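Folylpolyglutamate synthase/dihydrofolate synthase (Thermotoga maritima, PDB 1O5Z) probably uses ATP and magnesium to join L-glutamate to dihydropteroate and to the growing gamma-glutamyl tail of tetrahydrofolate. Local coordinates at residues 221-224 and 225-229; 243-247 and 248-252; 386-389 and 390-394; 435-438 and 439-442. One frame throughout, in Å; residues are numbered along the deposited sequence.

Interaction 1: residues 221-224 and 225-229; sequences EDVA and RKKSS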
loop_
_atom_site.group_PDB
_atom_site.type_symbol
_atom_site.label_atom_id
_atom_site.label_comp_id
_atom_site.label_asym_id
_atom_site.label_seq_id
_atom_site.Cartn_x
_atom_site.Cartn_y
_atom_site.Cartn_z
ATOM N N GLU A 221 1.899 -0.343 -24.442
ATOM C CA GLU A 221 2.344 -1.084 -25.611
ATOM C C GLU A 221 3.382 -0.305 -26.383
ATOM O O GLU A 221 4.408 -0.855 -26.771
ATOM C CB GLU A 221 1.164 -1.389 -26.557
ATOM C CG GLU A 221 0.279 -2.526 -26.055
ATOM C CD GLU A 221 -1.097 -2.562 -26.731
ATOM O OE1 GLU A 221 -1.290 -1.934 -27.800
ATOM O OE2 GLU A 221 -1.997 -3.207 -26.165
ATOM N N ASP A 222 3.083 0.972 -26.633
ATOM C CA ASP A 222 3.974 1.832 -27.386
ATOM C C ASP A 222 5.310 2.000 -26.666
ATOM O O ASP A 222 6.357 1.882 -27.286
ATOM C CB ASP A 222 3.311 3.185 -27.685
ATOM C CG ASP A 222 2.116 3.053 -28.633
ATOM O OD1 ASP A 222 1.845 3.985 -29.430
ATOM O OD2 ASP A 222 1.389 2.035 -28.673
ATOM N N VAL A 223 5.278 2.241 -25.362
ATOM C CA VAL A 223 6.538 2.376 -24.598
ATOM C C VAL A 223 7.382 1.098 -24.536
ATOM O O VAL A 223 8.580 1.131 -24.833
ATOM C CB VAL A 223 6.301 2.917 -23.193
ATOM C CG1 VAL A 223 7.617 3.028 -22.449
ATOM C CG2 VAL A 223 5.610 4.290 -23.291
ATOM N N ALA A 224 6.743 -0.016 -24.190
ATOM C CA ALA A 224 7.403 -1.333 -24.163
ATOM C C ALA A 224 7.956 -1.739 -25.527
ATOM O O ALA A 224 9.079 -2.211 -25.625
ATOM C CB ALA A 224 6.437 -2.407 -23.667
ATOM N N ARG A 225 7.170 -1.568 -26.577
ATOM C CA ARG A 225 7.641 -1.883 -27.913
ATOM C C ARG A 225 8.885 -1.048 -28.229
ATOM O O ARG A 225 9.833 -1.554 -28.790
ATOM C CB ARG A 225 6.534 -1.615 -28.943
ATOM C CG ARG A 225 6.933 -1.847 -30.407
ATOM C CD ARG A 225 5.760 -1.744 -31.430
ATOM N NE ARG A 225 4.756 -0.717 -31.072
ATOM C CZ ARG A 225 3.516 -0.948 -30.571
ATOM N NH1 ARG A 225 3.053 -2.179 -30.355
ATOM N NH2 ARG A 225 2.722 0.079 -30.282
ATOM N N LYS A 226 8.861 0.230 -27.861
ATOM C CA LYS A 226 10.011 1.125 -28.020
ATOM C C LYS A 226 11.194 0.680 -27.199
ATOM O O LYS A 226 12.306 0.690 -27.696
ATOM C CB LYS A 226 9.675 2.544 -27.570
ATOM C CG LYS A 226 9.419 3.523 -28.689
ATOM C CD LYS A 226 8.983 4.897 -28.101
ATOM C CE LYS A 226 9.527 6.104 -28.916
ATOM N NZ LYS A 226 8.840 6.330 -30.218
ATOM N N LYS A 227 10.950 0.326 -25.931
ATOM C CA LYS A 227 12.016 -0.146 -25.010
ATOM C C LYS A 227 12.453 -1.624 -25.228
ATOM O O LYS A 227 13.326 -2.148 -24.509
ATOM C CB LYS A 227 11.569 0.050 -23.557
ATOM C CG LYS A 227 11.271 1.494 -23.227
ATOM C CD LYS A 227 12.471 2.255 -22.717
ATOM C CE LYS A 227 12.424 3.706 -23.195
ATOM N NZ LYS A 227 12.597 4.726 -22.095
ATOM N N SER A 228 11.845 -2.285 -26.213
ATOM C CA SER A 228 12.077 -3.705 -26.481
ATOM C C SER A 228 11.822 -4.559 -25.225
ATOM O O SER A 228 12.539 -5.528 -24.930
ATOM C CB SER A 228 13.478 -3.911 -27.061
ATOM O OG SER A 228 13.764 -2.921 -28.033
ATOM N N SER A 229 10.775 -4.173 -24.500
ATOM C CA SER A 229 10.329 -4.836 -23.282
ATOM C C SER A 229 9.198 -5.779 -23.608
ATOM O O SER A 229 8.187 -5.389 -24.197
ATOM C CB SER A 229 9.789 -3.813 -22.307
ATOM O OG SER A 229 10.806 -2.908 -21.934
#

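Interaction 2: residues 243-247 and 248-252; sequences KSLKL and HENRF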
loop_
_atom_site.group_PDB
_atom_site.type_symbol
_atom_site.label_atom_id
_atom_site.label_comp_id
_atom_site.label_asym_id
_atom_site.label_seq_id
_atom_site.Cartn_x
_atom_site.Cartn_y
_atom_site.Cartn_z
ATOM N N LYS A 243 -12.075 -19.621 -7.618
ATOM C CA LYS A 243 -12.731 -20.896 -7.300
ATOM C C LYS A 243 -13.731 -20.669 -6.178
ATOM O O LYS A 243 -14.798 -21.253 -6.207
ATOM C CB LYS A 243 -11.714 -21.976 -6.892
ATOM C CG LYS A 243 -10.761 -22.444 -8.007
ATOM C CD LYS A 243 -11.478 -23.184 -9.159
ATOM C CE LYS A 243 -11.641 -22.241 -10.379
ATOM N NZ LYS A 243 -12.482 -22.797 -11.513
ATOM N N SER A 244 -13.376 -19.840 -5.186
ATOM C CA SER A 244 -14.314 -19.431 -4.139
ATOM C C SER A 244 -13.751 -18.376 -3.204
ATOM O O SER A 244 -12.613 -18.426 -2.798
ATOM C CB SER A 244 -14.795 -20.614 -3.293
ATOM O OG SER A 244 -13.728 -21.208 -2.594
ATOM N N LEU A 245 -14.602 -17.422 -2.867
ATOM C CA LEU A 245 -14.299 -16.382 -1.931
ATOM C C LEU A 245 -14.853 -16.800 -0.581
ATOM O O LEU A 245 -15.994 -17.176 -0.463
ATOM C CB LEU A 245 -14.980 -15.113 -2.385
ATOM C CG LEU A 245 -14.606 -14.624 -3.778
ATOM C CD1 LEU A 245 -15.341 -13.331 -3.997
ATOM C CD2 LEU A 245 -13.108 -14.376 -3.938
ATOM N N LYS A 246 -14.028 -16.737 0.441
ATOM C CA LYS A 246 -14.415 -17.148 1.763
ATOM C C LYS A 246 -13.445 -16.430 2.637
ATOM O O LYS A 246 -12.266 -16.457 2.349
ATOM C CB LYS A 246 -14.202 -18.646 1.903
ATOM C CG LYS A 246 -15.147 -19.331 2.891
ATOM C CD LYS A 246 -14.437 -19.844 4.147
ATOM C CE LYS A 246 -14.326 -21.358 4.137
ATOM N NZ LYS A 246 -13.391 -21.788 5.209
ATOM N N LEU A 247 -13.937 -15.792 3.685
ATOM C CA LEU A 247 -13.090 -14.991 4.553
ATOM C C LEU A 247 -11.809 -15.735 4.894
ATOM O O LEU A 247 -11.876 -16.879 5.330
ATOM C CB LEU A 247 -13.811 -14.651 5.860
ATOM C CG LEU A 247 -14.493 -13.300 6.097
ATOM C CD1 LEU A 247 -14.538 -13.084 7.596
ATOM C CD2 LEU A 247 -13.813 -12.105 5.450
ATOM N N HIS A 248 -10.669 -15.086 4.677
ATOM C CA HIS A 248 -9.308 -15.642 4.935
ATOM C C HIS A 248 -8.947 -16.923 4.166
ATOM O O HIS A 248 -7.982 -17.595 4.484
ATOM C CB HIS A 248 -9.058 -15.896 6.437
ATOM C CG HIS A 248 -9.768 -14.941 7.342
ATOM N ND1 HIS A 248 -9.437 -13.603 7.422
ATOM C CD2 HIS A 248 -10.797 -15.134 8.207
ATOM C CE1 HIS A 248 -10.240 -13.010 8.287
ATOM N NE2 HIS A 248 -11.072 -13.916 8.779
ATOM N N GLU A 249 -9.715 -17.265 3.156
ATOM C CA GLU A 249 -9.521 -18.531 2.496
ATOM C C GLU A 249 -10.095 -18.424 1.102
ATOM O O GLU A 249 -11.006 -19.130 0.751
ATOM C CB GLU A 249 -10.165 -19.632 3.315
ATOM C CG GLU A 249 -9.876 -21.047 2.826
ATOM C CD GLU A 249 -10.340 -22.119 3.820
ATOM O OE1 GLU A 249 -10.916 -23.166 3.395
ATOM O OE2 GLU A 249 -10.142 -21.906 5.048
ATOM N N ASN A 250 -9.521 -17.515 0.315
ATOM C CA ASN A 250 -10.015 -17.189 -1.010
ATOM C C ASN A 250 -9.232 -17.943 -2.051
ATOM O O ASN A 250 -8.047 -17.758 -2.221
ATOM C CB ASN A 250 -9.931 -15.692 -1.261
ATOM C CG ASN A 250 -10.725 -14.896 -0.236
ATOM O OD1 ASN A 250 -11.962 -14.819 -0.330
ATOM N ND2 ASN A 250 -10.030 -14.356 0.778
ATOM N N ARG A 251 -9.945 -18.780 -2.772
ATOM C CA ARG A 251 -9.347 -19.850 -3.511
ATOM C C ARG A 251 -9.463 -19.562 -5.018
ATOM O O ARG A 251 -10.514 -19.148 -5.507
ATOM C CB ARG A 251 -10.018 -21.135 -3.046
ATOM C CG ARG A 251 -9.428 -22.430 -3.494
ATOM C CD ARG A 251 -10.019 -23.645 -2.722
ATOM N NE ARG A 251 -10.077 -23.459 -1.252
ATOM C CZ ARG A 251 -9.104 -23.769 -0.359
ATOM N NH1 ARG A 251 -7.928 -24.302 -0.721
ATOM N NH2 ARG A 251 -9.321 -23.529 0.928
ATOM N N PHE A 252 -8.353 -19.734 -5.735
ATOM C CA PHE A 252 -8.283 -19.474 -7.176
ATOM C C PHE A 252 -7.237 -20.330 -7.911
ATOM O O PHE A 252 -6.320 -20.872 -7.295
ATOM C CB PHE A 252 -8.041 -17.984 -7.426
ATOM C CG PHE A 252 -6.710 -17.504 -6.972
ATOM C CD1 PHE A 252 -6.419 -17.386 -5.606
ATOM C CD2 PHE A 252 -5.717 -17.183 -7.912
ATOM C CE1 PHE A 252 -5.128 -16.919 -5.167
ATOM C CE2 PHE A 252 -4.432 -16.734 -7.511
ATOM C CZ PHE A 252 -4.144 -16.599 -6.127
#

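Interaction 3: residues 386-389 and 390-394; sequences SLVD and MAKKF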
loop_
_atom_site.group_PDB
_atom_site.type_symbol
_atom_site.label_atom_id
_atom_site.label_comp_id
_atom_site.label_asym_id
_atom_site.label_seq_id
_atom_site.Cartn_x
_atom_site.Cartn_y
_atom_site.Cartn_z
ATOM N N SER A 386 -20.739 19.091 12.296
ATOM C CA SER A 386 -21.481 18.987 11.041
ATOM C C SER A 386 -21.374 17.578 10.478
ATOM O O SER A 386 -22.283 17.149 9.784
ATOM C CB SER A 386 -21.062 20.058 10.010
ATOM O OG SER A 386 -19.671 19.999 9.761
ATOM N N LEU A 387 -20.300 16.863 10.799
ATOM C CA LEU A 387 -20.195 15.445 10.457
ATOM C C LEU A 387 -21.348 14.647 11.017
ATOM O O LEU A 387 -21.979 13.849 10.309
ATOM C CB LEU A 387 -18.894 14.828 10.992
ATOM C CG LEU A 387 -18.706 13.310 10.755
ATOM C CD1 LEU A 387 -18.869 12.906 9.270
ATOM C CD2 LEU A 387 -17.363 12.774 11.282
ATOM N N VAL A 388 -21.579 14.826 12.306
ATOM C CA VAL A 388 -22.650 14.153 13.020
ATOM C C VAL A 388 -24.026 14.536 12.451
ATOM O O VAL A 388 -24.904 13.695 12.314
ATOM C CB VAL A 388 -22.592 14.515 14.555
ATOM C CG1 VAL A 388 -23.826 14.042 15.282
ATOM C CG2 VAL A 388 -21.398 13.922 15.198
ATOM N N ASP A 389 -24.213 15.821 12.176
ATOM C CA ASP A 389 -25.467 16.312 11.617
ATOM C C ASP A 389 -25.775 15.670 10.276
ATOM O O ASP A 389 -26.911 15.266 9.998
ATOM C CB ASP A 389 -25.395 17.819 11.394
ATOM C CG ASP A 389 -25.542 18.626 12.677
ATOM O OD1 ASP A 389 -25.810 18.053 13.748
ATOM O OD2 ASP A 389 -25.397 19.862 12.691
ATOM N N MET A 390 -24.752 15.628 9.432
ATOM C CA MET A 390 -24.828 14.952 8.152
ATOM C C MET A 390 -25.215 13.505 8.293
ATOM O O MET A 390 -26.099 13.053 7.613
ATOM C CB MET A 390 -23.485 14.999 7.467
ATOM C CG MET A 390 -23.395 16.020 6.365
ATOM S SD MET A 390 -21.796 15.751 5.553
ATOM C CE MET A 390 -20.733 16.780 6.603
ATOM N N ALA A 391 -24.527 12.781 9.164
ATOM C CA ALA A 391 -24.838 11.382 9.424
ATOM C C ALA A 391 -26.291 11.239 9.797
ATOM O O ALA A 391 -26.987 10.337 9.319
ATOM C CB ALA A 391 -23.984 10.872 10.545
ATOM N N LYS A 392 -26.748 12.154 10.641
ATOM C CA LYS A 392 -28.138 12.166 11.081
ATOM C C LYS A 392 -29.114 12.454 9.949
ATOM O O LYS A 392 -30.252 11.992 9.990
ATOM C CB LYS A 392 -28.324 13.148 12.230
ATOM C CG LYS A 392 -27.786 12.604 13.561
ATOM C CD LYS A 392 -27.745 13.662 14.653
ATOM C CE LYS A 392 -27.574 13.027 16.028
ATOM N NZ LYS A 392 -27.134 14.030 17.061
ATOM N N LYS A 393 -28.665 13.193 8.935
ATOM C CA LYS A 393 -29.392 13.295 7.631
ATOM C C LYS A 393 -29.645 11.952 6.890
ATOM O O LYS A 393 -30.611 11.850 6.129
ATOM C CB LYS A 393 -28.626 14.230 6.697
ATOM C CG LYS A 393 -29.397 15.432 6.230
ATOM C CD LYS A 393 -28.489 16.346 5.420
ATOM C CE LYS A 393 -29.275 17.301 4.552
ATOM N NZ LYS A 393 -28.549 17.562 3.275
ATOM N N PHE A 394 -28.787 10.940 7.116
ATOM C CA PHE A 394 -28.887 9.580 6.494
ATOM C C PHE A 394 -29.317 8.376 7.352
ATOM O O PHE A 394 -29.665 7.372 6.759
ATOM C CB PHE A 394 -27.564 9.176 5.827
ATOM C CG PHE A 394 -27.048 10.206 4.920
ATOM C CD1 PHE A 394 -26.123 11.122 5.359
ATOM C CD2 PHE A 394 -27.522 10.299 3.645
ATOM C CE1 PHE A 394 -25.674 12.142 4.536
ATOM C CE2 PHE A 394 -27.097 11.317 2.803
ATOM C CZ PHE A 394 -26.159 12.244 3.254
#

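Interaction 4: residues 435-438 and 439-442; sequences KINE and EWKL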
loop_
_atom_site.group_PDB
_atom_site.type_symbol
_atom_site.label_atom_id
_atom_site.label_comp_id
_atom_site.label_asym_id
_atom_site.label_seq_id
_atom_site.Cartn_x
_atom_site.Cartn_y
_atom_site.Cartn_z
ATOM N N LYS A 435 -1.646 -0.732 22.398
ATOM C CA LYS A 435 -1.151 0.601 22.619
ATOM C C LYS A 435 -1.042 1.419 21.344
ATOM O O LYS A 435 -1.326 0.964 20.262
ATOM C CB LYS A 435 0.161 0.560 23.383
ATOM C CG LYS A 435 1.275 0.013 22.581
ATOM C CD LYS A 435 2.416 -0.470 23.439
ATOM C CE LYS A 435 3.278 -1.466 22.643
ATOM N NZ LYS A 435 4.406 -2.043 23.471
ATOM N N ILE A 436 -0.744 2.692 21.556
ATOM C CA ILE A 436 -0.669 3.710 20.551
ATOM C C ILE A 436 0.731 4.277 20.632
ATOM O O ILE A 436 1.143 4.806 21.645
ATOM C CB ILE A 436 -1.687 4.830 20.827
ATOM C CG1 ILE A 436 -3.157 4.344 20.719
ATOM C CG2 ILE A 436 -1.399 6.050 19.932
ATOM C CD1 ILE A 436 -3.570 3.738 19.395
ATOM N N ASN A 437 1.474 4.130 19.554
ATOM C CA ASN A 437 2.829 4.604 19.538
ATOM C C ASN A 437 2.867 6.151 19.520
ATOM O O ASN A 437 1.879 6.836 19.222
ATOM C CB ASN A 437 3.629 3.910 18.413
ATOM C CG ASN A 437 3.510 4.591 17.048
ATOM O OD1 ASN A 437 4.204 5.576 16.833
ATOM N ND2 ASN A 437 2.782 3.990 16.078
ATOM N N GLU A 438 4.010 6.684 19.892
ATOM C CA GLU A 438 4.185 8.119 20.043
ATOM C C GLU A 438 4.228 8.893 18.726
ATOM O O GLU A 438 4.222 10.125 18.741
ATOM C CB GLU A 438 5.499 8.384 20.771
ATOM C CG GLU A 438 5.350 9.040 22.111
ATOM C CD GLU A 438 6.657 9.041 22.860
ATOM O OE1 GLU A 438 7.155 7.919 23.130
ATOM O OE2 GLU A 438 7.194 10.144 23.148
ATOM N N GLU A 439 4.384 8.193 17.611
ATOM C CA GLU A 439 4.309 8.800 16.266
ATOM C C GLU A 439 2.973 9.516 16.066
ATOM O O GLU A 439 2.907 10.560 15.390
ATOM C CB GLU A 439 4.454 7.749 15.158
ATOM C CG GLU A 439 5.820 7.097 15.041
ATOM C CD GLU A 439 5.904 6.093 13.874
ATOM O OE1 GLU A 439 6.595 5.050 14.029
ATOM O OE2 GLU A 439 5.322 6.364 12.798
ATOM N N TRP A 440 1.917 8.955 16.656
ATOM C CA TRP A 440 0.628 9.620 16.680
ATOM C C TRP A 440 0.660 10.986 17.368
ATOM O O TRP A 440 -0.145 11.846 17.022
ATOM C CB TRP A 440 -0.407 8.730 17.301
ATOM C CG TRP A 440 -0.612 7.552 16.487
ATOM C CD1 TRP A 440 0.020 6.367 16.623
ATOM C CD2 TRP A 440 -1.467 7.432 15.352
ATOM N NE1 TRP A 440 -0.394 5.493 15.653
ATOM C CE2 TRP A 440 -1.306 6.114 14.850
ATOM C CE3 TRP A 440 -2.356 8.293 14.703
ATOM C CZ2 TRP A 440 -1.987 5.633 13.732
ATOM C CZ3 TRP A 440 -3.052 7.808 13.577
ATOM C CH2 TRP A 440 -2.853 6.482 13.107
ATOM N N LYS A 441 1.591 11.219 18.290
ATOM C CA LYS A 441 1.733 12.551 18.906
ATOM C C LYS A 441 2.524 13.568 18.040
ATOM O O LYS A 441 2.379 14.772 18.215
ATOM C CB LYS A 441 2.378 12.441 20.297
ATOM C CG LYS A 441 1.533 11.724 21.351
ATOM C CD LYS A 441 0.492 12.670 22.005
ATOM C CE LYS A 441 0.541 12.643 23.558
ATOM N NZ LYS A 441 0.552 14.030 24.178
ATOM N N LEU A 442 3.373 13.075 17.132
ATOM C CA LEU A 442 4.177 13.914 16.206
ATOM C C LEU A 442 3.318 14.828 15.323
ATOM O O LEU A 442 2.193 14.461 14.972
ATOM C CB LEU A 442 5.037 13.041 15.270
ATOM C CG LEU A 442 6.284 12.388 15.851
ATOM C CD1 LEU A 442 6.745 11.261 14.958
ATOM C CD2 LEU A 442 7.370 13.397 16.012
ATOM O OXT LEU A 442 3.750 15.923 14.929
#

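Interaction 1: residues 221-224 and 225-229
Asp222 and Arg225 form a salt bridge across the last turns of helix 214-227. OD2 of Asp222 meets NH2 of Arg225 at 2.9 Å, near the guanidinium plane at its edge. The two side chains run side by side in the same direction. OD2 alone does the pairing; the two planes are 65° apart. Arg225 leaves the helix with CG anti to the backbone N (chi1 177°), then bends at chi3. This folds the guanidinium back over Glu221 O, which lies 3.9 Å above the centre of its plane. The carboxylate of Glu221 pairs instead with Arg214.

Apolar contact is slight. Val223 CG1 touches Lys227 CG at 4.0 Å, and Ala224 CB meets Ser229 CB at 3.9 Å.

Backbone bonds complete the turn. Lys227 N reaches Val223 O at 2.7 Å. Ser228 takes a positive phi, and Ser229 N turns back to Ala224 O at 2.8 Å. This is a Schellman motif, with a weak bond from Ser228 N to Arg225 O. It closes the helix of a beta-alpha-beta unit before strand 231-233. On the flank of the helix, one turn before this end, the guanidinium probably offsets the charge of Asp222 while it sits over Glu221 O.

Interaction 2: residues 243-247 and 248-252
A beta hairpin joins strands 239-244 and 250-255, and its type II turn runs from Lys246 to Glu249. Glu249 N closes the turn on Lys246 O at 2.8 Å. Ser244 and Arg251 are an antiparallel hydrogen-bonded pair. Arg251 N gives a nearly straight bond to Ser244 O (2.7 Å, 177° at the hydrogen). In return Arg251 O accepts two bonds, from Lys243 N and Ser244 N, both from the same face of its carbonyl plane. Two residues thus face one, which makes a classic beta bulge.

Asn250 ties the two arms together closer to the turn. Its OD1 receives Lys246 N at 2.9 Å, with the donor well above the amide carbonyl plane. Tyr339 also bonds to this oxygen, and Asn268 and Leu265 O hold ND2.

Lys246, Glu249 and Arg251 form a salt-bridge network. Lys246 lies alongside Glu249, and its NZ sits almost evenly between the carboxylate oxygens, 3.3 Å from Glu249 OE2 and 3.4 Å from Glu249 OE1. OE1 also pairs with Arg251 NH2 at 3.0 Å in a weak bond. The carboxylate would probably be stabilised in its charged form.

At the tip, Leu247 CB sits over the face of the His248 ring, 4.2 Å from its centroid, a CH-pi contact. Leu245 packs on helices 271-286 and 326-339. The arrangement is a beta hairpin closed by a type II turn, with a classic bulge in edge strand 239-244 of a three-stranded antiparallel sheet.

Interaction 3: residues 386-389 and 390-394
Lys392 lays its side chain along Val388, one turn earlier in helix 384-394. This helix belongs to a beta-alpha-beta unit with strands 370-373 and 399-400, in the glutamate ligase domain of the Mur ligase family. The lysine chain is extended beyond CG and points the same way as the valine. Its CD and CE pass Val388 CG1, and NZ ends 3.8 Å from that methyl. Val388 CG1 lies anti to the backbone N (chi1 170°), which sets this branch beside its own carbonyl carbon, on the side facing Lys392.

The backbone carries the regular helical bonds. Met390 N bonds to Ser386 O at 2.9 Å, Ala391 N to Leu387 O at 3.0 Å, and Lys392 N to Val388 O at 2.9 Å.

The inner side of the turn packs on the sheet. Leu387, Val388 and Ala391 touch Val373 of strand 370-373. Met390 covers another side, where it meets Arg357 and Leu361 of helix 357-361. Its chain bends at chi3 (-87°). That bend brings the terminal methyl back along the helix, and Met390 CE comes to rest 3.6 Å from Ser386 O.

Interaction 4: residues 435-438 and 439-442
Ile436 meets Trp440 in the C-terminal tail, where a short 3-10 turn follows helix 421-433. The two side chains cross at about a right angle. Ile436 CG2 touches the five-membered part of the indole, 3.6 Å from Trp440 CD1. This methyl is the branch anti to the backbone N of Ile436, beside the carbonyl carbon, and it also lies 3.8 Å from Trp440 CG.

Asn437 lies at the start of the turn. Its backbone O sits at the edge of the indole, in the ring plane and 3.2 Å from Trp440 CD1. The same oxygen takes a weak bond from Trp440 N at 3.3 Å. The main chain therefore meets both the amide and the ring of one residue through a single carbonyl. The side-chain OD1 points at Glu439 N, but its place in the model is less sure. Farther on, Lys441 N bonds to Glu438 O at 2.9 Å.

Outside partners fix these groups. Glu429 of helix 421-433 bonds to Trp440 NE1 through OE1 and to Asn437 N through OE2, spanning the turn, and Tyr426 adds an edge-to-face ring contact with Trp440. The Glu439 carboxylate ties the tail to helix 12-23 through Tyr15 and to the loop at Thr91 and Phe92, while Glu438 OE1 bonds to His12, a residue of the expression tag.

The turn ends the chain with a second, weak bond to one oxygen: Leu442 N lies 3.5 Å from Glu438 O.

The four contacts follow one another along the chain in numerical order, and none touches another. Interactions 1 and 2 both fall in the Mur ligase middle domain, with centres about 36 Å apart. Interaction 1 ends a helix beside the large mixed sheet, and interaction 2 turns a hairpin of the small antiparallel sheet. Interaction 3 lies in the glutamate ligase domain, about 51 Å from interaction 1 between centres. Interaction 4 lies nearest to interaction 3, about 15 Å between nearest atoms. Residues 243-252 touch helix 326-339 of the glutamate ligase domain, so this hairpin lies where the two domains meet. Residues 435-442 bring the C-terminal tail back to helix 12-23 at the start of the chain.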